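Local coordinates for kelch domain-containing protein (Colletotrichum graminicola M1.001, PDB 5C86) that probably oxidises alcohols at a copper site, as a fungal alcohol oxidase of the AA5 family with a Kelch beta-propeller, at residues 292-297 with 346-351; 330-335 with 362-367; 310-315 with 323-328. All coordinates share one frame; numbering follows the deposited sequence.

Contact 1: 292-297 with 346-351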
# COMPACT_ATOMS: atom_id res chain seq x y z
N TRP A 292 6.26 -4.79 8.72
CA TRP A 292 7.62 -5.17 8.21
C TRP A 292 8.12 -4.05 7.32
O TRP A 292 7.35 -3.59 6.44
CB TRP A 292 7.46 -6.39 7.43
CG TRP A 292 8.74 -7.09 7.02
CD1 TRP A 292 9.68 -7.54 7.84
CD2 TRP A 292 9.08 -7.49 5.69
NE1 TRP A 292 10.63 -8.26 7.12
CE2 TRP A 292 10.28 -8.22 5.81
CE3 TRP A 292 8.50 -7.33 4.45
CZ2 TRP A 292 10.86 -8.83 4.70
CZ3 TRP A 292 9.08 -7.99 3.35
CH2 TRP A 292 10.24 -8.72 3.53
N VAL A 293 9.35 -3.63 7.56
CA VAL A 293 10.00 -2.54 6.84
C VAL A 293 11.15 -3.15 6.09
O VAL A 293 12.09 -3.63 6.75
CB VAL A 293 10.45 -1.39 7.74
CG1 VAL A 293 10.93 -0.27 6.89
CG2 VAL A 293 9.25 -0.91 8.60
N VAL A 294 11.09 -3.11 4.77
CA VAL A 294 12.08 -3.83 3.96
C VAL A 294 12.74 -2.91 2.92
O VAL A 294 12.10 -2.05 2.29
CB VAL A 294 11.43 -5.01 3.21
CG1 VAL A 294 10.18 -4.66 2.44
CG2 VAL A 294 12.43 -5.79 2.33
N GLY A 295 14.06 -3.09 2.80
CA GLY A 295 14.82 -2.40 1.75
C GLY A 295 15.16 -0.98 2.10
O GLY A 295 15.25 -0.58 3.27
N GLY A 296 15.30 -0.17 1.04
CA GLY A 296 15.76 1.20 1.20
C GLY A 296 17.28 1.32 1.26
O GLY A 296 17.99 0.35 1.43
N MET A 297 17.72 2.55 1.13
CA MET A 297 19.17 2.89 1.19
C MET A 297 19.44 4.01 2.11
O MET A 297 18.51 4.73 2.54
CB MET A 297 19.64 3.22 -0.24
CG MET A 297 19.08 4.51 -0.80
SD MET A 297 19.08 4.69 -2.61
CE MET A 297 20.85 4.61 -3.00
N ILE A 346 4.86 -12.04 2.58
CA ILE A 346 5.06 -10.70 2.05
C ILE A 346 5.98 -10.74 0.84
O ILE A 346 7.12 -11.20 0.95
CB ILE A 346 5.64 -9.76 3.05
CG1 ILE A 346 4.84 -9.78 4.36
CG2 ILE A 346 5.61 -8.34 2.48
CD1 ILE A 346 5.26 -8.80 5.45
N TRP A 347 5.45 -10.35 -0.27
CA TRP A 347 6.32 -10.08 -1.47
C TRP A 347 7.30 -8.99 -1.21
O TRP A 347 6.98 -7.97 -0.62
CB TRP A 347 5.46 -9.69 -2.64
CG TRP A 347 6.18 -8.98 -3.71
CD1 TRP A 347 6.12 -7.61 -3.96
CD2 TRP A 347 6.99 -9.55 -4.73
NE1 TRP A 347 6.93 -7.30 -5.05
CE2 TRP A 347 7.43 -8.49 -5.53
CE3 TRP A 347 7.43 -10.84 -5.00
CZ2 TRP A 347 8.31 -8.70 -6.63
CZ3 TRP A 347 8.29 -11.06 -6.10
CH2 TRP A 347 8.71 -9.99 -6.86
N SER A 348 8.56 -9.21 -1.63
CA SER A 348 9.61 -8.16 -1.71
C SER A 348 10.44 -8.33 -3.00
O SER A 348 10.98 -9.44 -3.21
CB SER A 348 10.52 -8.26 -0.53
OG SER A 348 11.65 -7.42 -0.67
N GLY A 349 10.43 -7.29 -3.84
CA GLY A 349 11.25 -7.45 -5.03
C GLY A 349 11.37 -6.21 -5.79
O GLY A 349 11.10 -5.15 -5.32
N GLY A 350 11.83 -6.36 -7.02
CA GLY A 350 12.02 -5.16 -7.85
C GLY A 350 13.28 -4.37 -7.57
O GLY A 350 14.17 -4.78 -6.83
N GLY A 351 13.22 -3.17 -8.09
CA GLY A 351 14.34 -2.20 -8.05
C GLY A 351 14.89 -2.02 -9.45
O GLY A 351 15.00 -3.01 -10.23

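Contact 2: 330-335 with 362-367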
# COMPACT_ATOMS: atom_id res chain seq x y z
N VAL A 330 19.90 -9.14 -2.60
CA VAL A 330 19.68 -8.16 -3.64
C VAL A 330 19.21 -6.83 -3.03
O VAL A 330 18.20 -6.82 -2.32
CB VAL A 330 18.65 -8.64 -4.68
CG1 VAL A 330 18.40 -7.62 -5.77
CG2 VAL A 330 19.14 -9.97 -5.34
N PRO A 331 19.82 -5.71 -3.40
CA PRO A 331 19.32 -4.38 -2.89
C PRO A 331 17.91 -4.14 -3.36
O PRO A 331 17.56 -4.47 -4.51
CB PRO A 331 20.27 -3.36 -3.53
CG PRO A 331 21.48 -4.16 -3.78
CD PRO A 331 21.03 -5.51 -4.22
N ARG A 332 17.08 -3.55 -2.50
CA ARG A 332 15.72 -3.15 -2.85
C ARG A 332 15.58 -1.67 -2.57
O ARG A 332 15.05 -1.29 -1.54
CB ARG A 332 14.73 -4.00 -2.04
CG ARG A 332 14.81 -5.52 -2.29
CD ARG A 332 14.51 -6.01 -3.67
NE ARG A 332 14.69 -7.49 -3.76
CZ ARG A 332 14.85 -8.17 -4.91
NH1 ARG A 332 14.82 -7.57 -6.06
NH2 ARG A 332 15.04 -9.47 -4.86
N ASN A 333 16.03 -0.88 -3.52
CA ASN A 333 16.14 0.54 -3.33
C ASN A 333 15.10 1.22 -4.16
O ASN A 333 13.94 0.83 -4.13
CB ASN A 333 17.58 1.05 -3.58
CG ASN A 333 18.58 0.53 -2.62
OD1 ASN A 333 18.28 0.01 -1.55
ND2 ASN A 333 19.87 0.70 -3.00
N TYR A 334 15.42 2.26 -4.93
CA TYR A 334 14.41 2.91 -5.78
C TYR A 334 13.78 1.90 -6.74
O TYR A 334 14.46 1.06 -7.30
CB TYR A 334 15.07 4.04 -6.58
CG TYR A 334 14.11 5.01 -7.19
CD1 TYR A 334 13.25 5.75 -6.39
CD2 TYR A 334 14.07 5.30 -8.56
CE1 TYR A 334 12.41 6.66 -6.91
CE2 TYR A 334 13.17 6.27 -9.07
CZ TYR A 334 12.36 6.94 -8.22
OH TYR A 334 11.51 7.98 -8.68
N HIS A 335 12.45 1.97 -6.83
CA HIS A 335 11.61 1.13 -7.67
C HIS A 335 11.42 -0.29 -7.16
O HIS A 335 10.96 -1.14 -7.93
CB HIS A 335 12.06 1.16 -9.15
CG HIS A 335 11.77 2.46 -9.82
ND1 HIS A 335 12.29 2.77 -11.06
CD2 HIS A 335 10.96 3.49 -9.50
CE1 HIS A 335 11.82 3.92 -11.45
NE2 HIS A 335 11.02 4.39 -10.54
N HIS A 362 16.43 -5.30 -11.23
CA HIS A 362 16.18 -6.55 -10.53
C HIS A 362 14.81 -7.07 -10.90
O HIS A 362 13.76 -6.50 -10.50
CB HIS A 362 16.32 -6.27 -9.04
CG HIS A 362 17.66 -5.74 -8.68
ND1 HIS A 362 18.82 -6.44 -8.95
CD2 HIS A 362 18.05 -4.56 -8.12
CE1 HIS A 362 19.86 -5.71 -8.58
NE2 HIS A 362 19.42 -4.59 -8.06
N PHE A 363 14.76 -8.14 -11.70
CA PHE A 363 13.47 -8.67 -12.22
C PHE A 363 12.83 -9.61 -11.18
O PHE A 363 11.82 -10.20 -11.41
CB PHE A 363 13.62 -9.38 -13.59
CG PHE A 363 14.03 -8.48 -14.73
CD1 PHE A 363 15.38 -8.14 -14.89
CD2 PHE A 363 13.10 -7.99 -15.62
CE1 PHE A 363 15.75 -7.30 -15.96
CE2 PHE A 363 13.46 -7.17 -16.67
CZ PHE A 363 14.81 -6.84 -16.79
N ASP A 364 13.53 -9.81 -10.10
CA ASP A 364 13.22 -10.86 -9.19
C ASP A 364 12.66 -10.29 -7.85
O ASP A 364 12.61 -9.10 -7.60
CB ASP A 364 14.43 -11.69 -8.95
CG ASP A 364 15.48 -10.97 -8.11
OD1 ASP A 364 15.65 -9.75 -8.26
OD2 ASP A 364 16.06 -11.61 -7.21
N GLY A 365 12.19 -11.26 -7.06
CA GLY A 365 11.87 -11.03 -5.68
C GLY A 365 11.60 -12.34 -5.03
O GLY A 365 11.88 -13.39 -5.61
N GLN A 366 11.16 -12.30 -3.78
CA GLN A 366 10.91 -13.51 -3.00
C GLN A 366 9.75 -13.16 -2.05
O GLN A 366 9.54 -11.96 -1.76
CB GLN A 366 12.08 -13.91 -2.13
CG GLN A 366 13.37 -14.29 -2.84
CD GLN A 366 14.57 -14.36 -1.89
OE1 GLN A 366 15.21 -13.34 -1.53
NE2 GLN A 366 14.90 -15.56 -1.48
N PHE A 367 9.16 -14.19 -1.46
CA PHE A 367 8.15 -14.02 -0.45
C PHE A 367 8.74 -14.34 0.86
O PHE A 367 9.41 -15.37 1.07
CB PHE A 367 6.97 -14.95 -0.80
CG PHE A 367 6.26 -14.57 -2.03
CD1 PHE A 367 5.21 -13.58 -2.09
CD2 PHE A 367 6.63 -15.12 -3.27
CE1 PHE A 367 4.61 -13.25 -3.20
CE2 PHE A 367 5.97 -14.74 -4.45
CZ PHE A 367 4.94 -13.83 -4.43
O HOH W 1 15.27 -10.76 -2.25

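Contact 3: 310-315 with 323-328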
# COMPACT_ATOMS: atom_id res chain seq x y z
N LEU A 310 20.09 -4.17 3.63
CA LEU A 310 19.76 -5.53 3.25
C LEU A 310 19.10 -6.35 4.37
O LEU A 310 18.69 -7.46 4.15
CB LEU A 310 21.04 -6.27 2.82
CG LEU A 310 21.64 -5.63 1.58
CD1 LEU A 310 22.94 -6.49 1.20
CD2 LEU A 310 20.70 -5.63 0.40
N THR A 311 19.01 -5.79 5.57
CA THR A 311 18.36 -6.41 6.70
C THR A 311 17.02 -5.66 7.00
O THR A 311 17.07 -4.51 7.49
CB THR A 311 19.23 -6.37 7.94
OG1 THR A 311 20.43 -7.12 7.65
CG2 THR A 311 18.57 -7.05 9.05
N PRO A 312 15.89 -6.35 6.77
CA PRO A 312 14.56 -5.72 7.07
C PRO A 312 14.40 -5.70 8.55
O PRO A 312 15.12 -6.39 9.30
CB PRO A 312 13.58 -6.65 6.43
CG PRO A 312 14.34 -7.50 5.37
CD PRO A 312 15.71 -7.59 6.01
N GLU A 313 13.38 -4.95 9.02
CA GLU A 313 12.98 -4.90 10.41
C GLU A 313 11.53 -5.17 10.57
O GLU A 313 10.72 -4.76 9.78
CB GLU A 313 13.40 -3.58 11.04
CG GLU A 313 14.93 -3.49 11.28
CD GLU A 313 15.35 -2.09 11.73
OE1 GLU A 313 15.45 -1.14 10.85
OE2 GLU A 313 15.48 -1.86 12.99
N LEU A 314 11.21 -5.90 11.63
CA LEU A 314 9.85 -6.20 12.07
C LEU A 314 9.52 -5.26 13.20
O LEU A 314 10.22 -5.22 14.21
CB LEU A 314 9.77 -7.66 12.52
CG LEU A 314 8.40 -8.12 12.92
CD1 LEU A 314 7.34 -7.97 11.87
CD2 LEU A 314 8.55 -9.61 13.32
N PHE A 315 8.49 -4.42 13.03
CA PHE A 315 8.13 -3.44 14.05
C PHE A 315 6.83 -3.88 14.73
O PHE A 315 5.89 -4.27 14.09
CB PHE A 315 7.89 -2.08 13.41
CG PHE A 315 7.40 -1.01 14.35
CD1 PHE A 315 8.24 -0.46 15.29
CD2 PHE A 315 6.08 -0.60 14.33
CE1 PHE A 315 7.78 0.54 16.11
CE2 PHE A 315 5.60 0.38 15.16
CZ PHE A 315 6.47 0.94 16.08
N THR A 323 12.91 -5.38 15.46
CA THR A 323 13.85 -6.47 15.46
C THR A 323 14.21 -6.80 14.06
O THR A 323 13.38 -6.72 13.16
CB THR A 323 13.33 -7.72 16.16
OG1 THR A 323 12.07 -8.03 15.63
CG2 THR A 323 13.15 -7.47 17.59
N PRO A 324 15.46 -7.20 13.79
CA PRO A 324 15.85 -7.57 12.45
C PRO A 324 15.33 -8.90 11.95
O PRO A 324 15.12 -9.87 12.76
CB PRO A 324 17.39 -7.60 12.54
CG PRO A 324 17.66 -7.99 13.94
CD PRO A 324 16.57 -7.28 14.78
N THR A 325 15.06 -9.03 10.69
CA THR A 325 14.64 -10.27 10.15
C THR A 325 15.71 -10.79 9.15
O THR A 325 16.75 -10.14 8.98
CB THR A 325 13.26 -10.22 9.53
OG1 THR A 325 13.27 -9.36 8.37
CG2 THR A 325 12.28 -9.68 10.56
N THR A 326 15.46 -11.88 8.47
CA THR A 326 16.55 -12.47 7.68
C THR A 326 16.92 -11.53 6.52
O THR A 326 16.07 -11.14 5.72
CB THR A 326 16.18 -13.87 7.22
OG1 THR A 326 16.07 -14.73 8.37
CG2 THR A 326 17.25 -14.47 6.35
N PRO A 327 18.22 -11.24 6.40
CA PRO A 327 18.64 -10.41 5.27
C PRO A 327 18.45 -11.02 3.90
O PRO A 327 18.36 -12.26 3.74
CB PRO A 327 20.15 -10.15 5.50
CG PRO A 327 20.57 -11.15 6.46
CD PRO A 327 19.35 -11.57 7.27
N HIS A 328 18.29 -10.12 2.93
CA HIS A 328 18.25 -10.48 1.52
C HIS A 328 19.64 -10.09 0.95
O HIS A 328 20.40 -9.38 1.57
CB HIS A 328 17.03 -9.90 0.81
CG HIS A 328 16.85 -8.43 1.00
ND1 HIS A 328 16.21 -7.85 2.08
CD2 HIS A 328 17.31 -7.40 0.25
CE1 HIS A 328 16.23 -6.53 1.94
NE2 HIS A 328 16.89 -6.24 0.83
O HOH W 2 9.82 -6.32 16.77

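Contact 1: 292-297 with 346-351
The indole of Trp292 reaches Ile346 because its CG lies anti to the backbone N (chi1 -170°), which carries the six-membered half of the ring across toward strand 346-350. Ile346 answers with CG2, likewise anti to its own backbone N, while its CG1 branch runs beside the N (chi1 -51°) and, extended, reaches CD1 along the indole toward Trp292 CB. The two side chains therefore overlap alongside, running opposite ways. Trp292 CZ3 meets Ile346 CG2 at 3.6 Å. Ile346 CD1 lies 3.7 Å from Trp292 CE3, close to the root of the ring. Farther along, Ser348 CB approaches the indole edge near its plane, 4.1 Å from Trp292 CH2. Ser348 OG is swung over to Val294 instead, 3.5 Å from its CG2 methyl.

No hydrogen bond crosses here. Strands 292-294 and 346-350 belong to two different four-stranded sheets, consecutive blades of the Kelch propeller, and their axes approach to 9.6 Å while running 12° from parallel. At that spacing side chains, not backbones, bridge the gap, and all the touching residues are buried. Within its own strand Val294 CB lies 3.7 Å above one face of the Trp292 ring, offset toward the rim, so the indole is packed by its neighbour in the chain as well as by the next blade. Its NE1 is satisfied by Thr325 OG1, and its ring stacks with that of Trp368. On the other side of strand 346-350, Trp347 points away from Trp292 and hydrogen-bonds through NE1 to Thr337.

Contact 2: 330-335 with 362-367
Arg332 grips Asp364 in a salt bridge whose main bond runs from Arg332 NH1 to Asp364 OD1, 3.2 Å long with an angle of 159° at the hydrogen. The carboxylate oxygen lies close to the guanidinium plane, but the donor meets it from above the carboxylate plane; the two planes are 50° apart. Arg332 NH2 adds two weak bonds to the same carboxylate, the shorter to Asp364 OD2 at 3.3 Å. NH2 also gives a hydrogen to water 1 at 2.9 Å, and the water passes one on to Gln366 OE1. Gly350 O takes a further bond from NH1, so the guanidinium is held from several directions.

Residues 330-335 are the last part of the connection from strand 321-324 of one propeller blade to strand 336-340 of the next, and the salt bridge pins them to strand 364-369 of the following blade. Their far end carries His335, a copper ligand in this protein, although the metal is absent here.

Beyond the charges, Val330 places CG1 squarely over one face of the His362 imidazole, a CH-pi contact 3.5 Å from the ring centroid. CG1 is anti to the backbone N (chi1 180°), which also sets it above a face of the Arg332 guanidinium. Pro331 O comes within 3.6 Å of His362 CD2, and His362 NE2 is hydrogen-bonded to Asp305 OD2. Gly365 CA packs 3.6 Å from Arg332 NH2.

Contact 3: 310-315 with 323-328
A beta hairpin of strands 313-316 and 321-324, the outer half of a four-stranded propeller blade, brings Leu314 and Thr323 together as an antiparallel hydrogen-bonded pair. Leu314 N gives a bond to Thr323 O at 2.8 Å, and Thr323 N returns one to Leu314 O at 3.0 Å. Water 2 also donates to Leu314 O, and lies 3.0 Å from Thr323 OG1. Next along, Glu313 and Pro324 form a non-hydrogen-bonded pair.

The pairing runs on past the strands into the loop segments: Thr325 N hydrogen-bonds to Pro312 O, and His328 N to Leu310 O. Thr325 OG1, the hydrogen-bond partner of Trp292 NE1, sits between its own backbone N and carbonyl carbon (chi1 66°), which turns it against Pro312 CB at 3.3 Å, the side chains set roughly perpendicular. Thr325 CG2 meanwhile rests on Leu314 CB at 3.8 Å. Thr311 runs alongside Pro324 and Pro327; its CG2 methyl is 3.7 Å from Pro324 CB, and its OG1 faces Pro327 CB. At the far end Leu310 CA makes a CH-pi contact over one face of the His328 ring, 4.1 Å from Leu310 CA to the ring centroid, and Pro312 CG lies at the edge of that ring. Glu313 carries its carboxylate across to Arg278 in a salt bridge and to the backbone N of Lys275.

Along the chain, strand 291-294 comes first and enters contact 1, which closes only when strand 346-350 is reached. Within that interval the hairpin of contact 3 opens and shuts, its strand 313-316 lying next to 291-294 in one blade. Contact 2 begins after the hairpin, at loop 330-335, and ends at 362-367, beyond contact 1, so contacts 1 and 2 cross. Contact 3 precedes contact 2 in series. Strands 346-350 and 364-369 are neighbours in the following blade; contact 1 joins the two blades strand to strand, and contact 2 ties the connection between them to strand 364-369. Centres of contacts 1 and 2 are about 7 Å apart, with Gly296 N probably hydrogen-bonded to Arg332 O.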